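Long-range contact in amidase, hydantoinase/carbamoylase family (Paraburkholderia phymatum, PDB 6C0D), which probably hydrolyses N-carbamoyl-L-amino acids as a zinc-dependent, homodimeric member of the peptidase M20 family: residues 81-86 and 125-130. Sequence-based numbering, arbitrary orientation.
Sequences GPALVI and AVDVAS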
ATOM      1  N   GLY A  81      17.486  47.635  27.629  1.00 24.68           N
ATOM      2  CA  GLY A  81      16.041  47.677  27.535  1.00 26.17           C
ATOM      3  C   GLY A  81      15.421  46.439  26.913  1.00 24.25           C
ATOM      4  O   GLY A  81      16.098  45.440  26.653  1.00 22.68           O
ATOM      5  N   PRO A  82      14.115  46.489  26.649  1.00 21.60           N
ATOM      6  CA  PRO A  82      13.416  45.299  26.146  1.00 20.62           C
ATOM      7  C   PRO A  82      13.796  44.986  24.716  1.00 20.54           C
ATOM      8  O   PRO A  82      14.029  45.883  23.902  1.00 19.07           O
ATOM      9  CB  PRO A  82      11.933  45.687  26.238  1.00 25.43           C
ATOM     10  CG  PRO A  82      11.936  47.185  26.138  1.00 24.28           C
ATOM     11  CD  PRO A  82      13.207  47.638  26.834  1.00 22.85           C
ATOM     12  N   ALA A  83      13.782  43.693  24.396  1.00 18.36           N
ATOM     13  CA  ALA A  83      14.286  43.207  23.120  1.00 16.78           C
ATOM     14  C   ALA A  83      13.196  42.483  22.341  1.00 17.81           C
ATOM     15  O   ALA A  83      12.339  41.797  22.907  1.00 17.79           O
ATOM     16  CB  ALA A  83      15.479  42.258  23.321  1.00 19.13           C
ATOM     17  N   LEU A  84      13.256  42.649  21.031  1.00 16.04           N
ATOM     18  CA  LEU A  84      12.504  41.850  20.081  1.00 18.37           C
ATOM     19  C   LEU A  84      13.450  40.815  19.478  1.00 19.56           C
ATOM     20  O   LEU A  84      14.520  41.174  18.989  1.00 18.57           O
ATOM     21  CB  LEU A  84      11.930  42.755  18.987  1.00 14.29           C
ATOM     22  CG  LEU A  84      11.384  42.058  17.723  1.00 16.36           C
ATOM     23  CD1 LEU A  84      10.156  41.256  18.095  1.00 17.12           C
ATOM     24  CD2 LEU A  84      11.028  43.141  16.701  1.00 17.33           C
ATOM     25  N   VAL A  85      13.055  39.544  19.496  1.00 17.62           N
ATOM     26  CA  VAL A  85      13.838  38.461  18.894  1.00 17.24           C
ATOM     27  C   VAL A  85      13.233  38.145  17.528  1.00 15.90           C
ATOM     28  O   VAL A  85      12.018  37.945  17.422  1.00 17.26           O
ATOM     29  CB  VAL A  85      13.832  37.206  19.789  1.00 17.39           C
ATOM     30  CG1 VAL A  85      14.703  36.085  19.180  1.00 16.03           C
ATOM     31  CG2 VAL A  85      14.276  37.529  21.226  1.00 18.78           C
ATOM     32  N   ILE A  86      14.058  38.127  16.481  1.00 14.86           N
ATOM     33  CA  ILE A  86      13.584  37.786  15.139  1.00 15.86           C
ATOM     34  C   ILE A  86      14.412  36.615  14.645  1.00 18.23           C
ATOM     35  O   ILE A  86      15.645  36.660  14.703  1.00 18.78           O
ATOM     36  CB  ILE A  86      13.709  38.967  14.153  1.00 14.00           C
ATOM     37  CG1 ILE A  86      13.143  40.246  14.775  1.00 16.88           C
ATOM     38  CG2 ILE A  86      13.020  38.599  12.815  1.00 17.02           C
ATOM     39  CD1 ILE A  86      13.369  41.488  13.914  1.00 18.20           C
ATOM     40  N   ALA A 125      16.602  47.300  21.020  1.00 21.23           N
ATOM     41  CA  ALA A 125      17.312  46.027  21.022  1.00 19.57           C
ATOM     42  C   ALA A 125      16.596  45.014  20.128  1.00 17.29           C
ATOM     43  O   ALA A 125      15.408  44.729  20.321  1.00 20.24           O
ATOM     44  CB  ALA A 125      17.445  45.490  22.451  1.00 20.08           C
ATOM     45  N   VAL A 126      17.325  44.465  19.154  1.00 18.08           N
ATOM     46  CA  VAL A 126      16.832  43.391  18.289  1.00 17.98           C
ATOM     47  C   VAL A 126      17.841  42.247  18.351  1.00 19.78           C
ATOM     48  O   VAL A 126      19.025  42.460  18.069  1.00 20.91           O
ATOM     49  CB  VAL A 126      16.657  43.861  16.836  1.00 16.69           C
ATOM     50  CG1 VAL A 126      16.161  42.685  15.953  1.00 16.22           C
ATOM     51  CG2 VAL A 126      15.692  45.062  16.775  1.00 20.96           C
ATOM     52  N   ASP A 127      17.383  41.054  18.752  1.00 17.88           N
ATOM     53  CA  ASP A 127      18.184  39.829  18.750  1.00 18.76           C
ATOM     54  C   ASP A 127      17.840  39.024  17.497  1.00 18.67           C
ATOM     55  O   ASP A 127      16.722  39.113  16.984  1.00 19.42           O
ATOM     56  CB  ASP A 127      17.911  38.939  19.979  1.00 17.41           C
ATOM     57  CG  ASP A 127      18.225  39.605  21.324  1.00 21.75           C
ATOM     58  OD1 ASP A 127      18.974  40.609  21.400  1.00 19.91           O
ATOM     59  OD2 ASP A 127      17.742  39.062  22.350  1.00 21.65           O
ATOM     60  N   VAL A 128      18.799  38.229  17.003  1.00 16.84           N
ATOM     61  CA  VAL A 128      18.583  37.424  15.801  1.00 19.22           C
ATOM     62  C   VAL A 128      18.929  35.970  16.093  1.00 20.99           C
ATOM     63  O   VAL A 128      19.981  35.689  16.674  1.00 22.56           O
ATOM     64  CB  VAL A 128      19.431  37.956  14.619  1.00 18.20           C
ATOM     65  CG1 VAL A 128      19.174  37.147  13.360  1.00 18.34           C
ATOM     66  CG2 VAL A 128      19.133  39.435  14.386  1.00 21.67           C
ATOM     67  N   ALA A 129      18.093  35.034  15.624  1.00 18.76           N
ATOM     68  CA  ALA A 129      18.307  33.628  15.961  1.00 21.46           C
ATOM     69  C   ALA A 129      18.165  32.698  14.763  1.00 21.34           C
ATOM     70  O   ALA A 129      17.287  32.888  13.913  1.00 19.96           O
ATOM     71  CB  ALA A 129      17.322  33.157  17.036  1.00 22.29           C
ATOM     72  N   SER A 130      19.018  31.668  14.728  1.00 22.25           N
ATOM     73  CA  SER A 130      18.788  30.462  13.928  1.00 21.20           C
ATOM     74  C   SER A 130      18.715  29.286  14.898  1.00 22.41           C
ATOM     75  O   SER A 130      19.753  28.805  15.370  1.00 24.67           O
ATOM     76  CB  SER A 130      19.884  30.245  12.884  1.00 25.14           C
ATOM     77  OG  SER A 130      19.706  28.988  12.238  1.00 27.80           O
TER
HETATM   78  O   HOH W   1      13.416  46.404  21.341  1.00 21.70           O
HETATM   79  O   HOH W   2      15.588  48.141  23.741  1.00 22.54           O
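L84 and I86 carry the pairing of strand 83-86 with strand 125-130: each gives its N-H to one carbonyl across the gap and takes an N-H on its own. L84 N reaches A125 O at 3.1 Å, and D127 N returns to L84 O at 2.9 Å. The bond from I86 N to D127 O is nearly straight, 169° at the hydrogen, whereas that from A129 N to I86 O is more bent, at 148°. This alternation identifies a parallel ladder, and the axes of 83-86 and 125-130 run 25° apart. V126 CA and V128 CA add C-H...O contacts to L84 O and I86 O. At the N-terminal end of the pairing, a water donates to both P82 O and A125 O, and a second accepts A125 N-H and lies close to P82 O.

On one face, I86 CD1 lies 3.7 Å from V126 CG1; chi1 of -48° sets I86 CG1 beside its own backbone N, directing the chain back toward V126. Helix 102-117 covers this face, with I111 on I86 and L115 on V126. On the other face, A83 CB meets A125 CB at 3.9 Å, and D127 OD2 lies 4.0 Å from both A83 CB and V85 CG2. This buried carboxylate is satisfied by a salt bridge to R188 and hydrogen bonds from Q189 and S77 N.

Being parallel neighbours linked through helix 102-117, strands 83-88 and 125-130 form a beta-alpha-beta crossover in the zinc-binding catalytic domain of the M20 fold, with zinc ligand H89 just beyond the first strand.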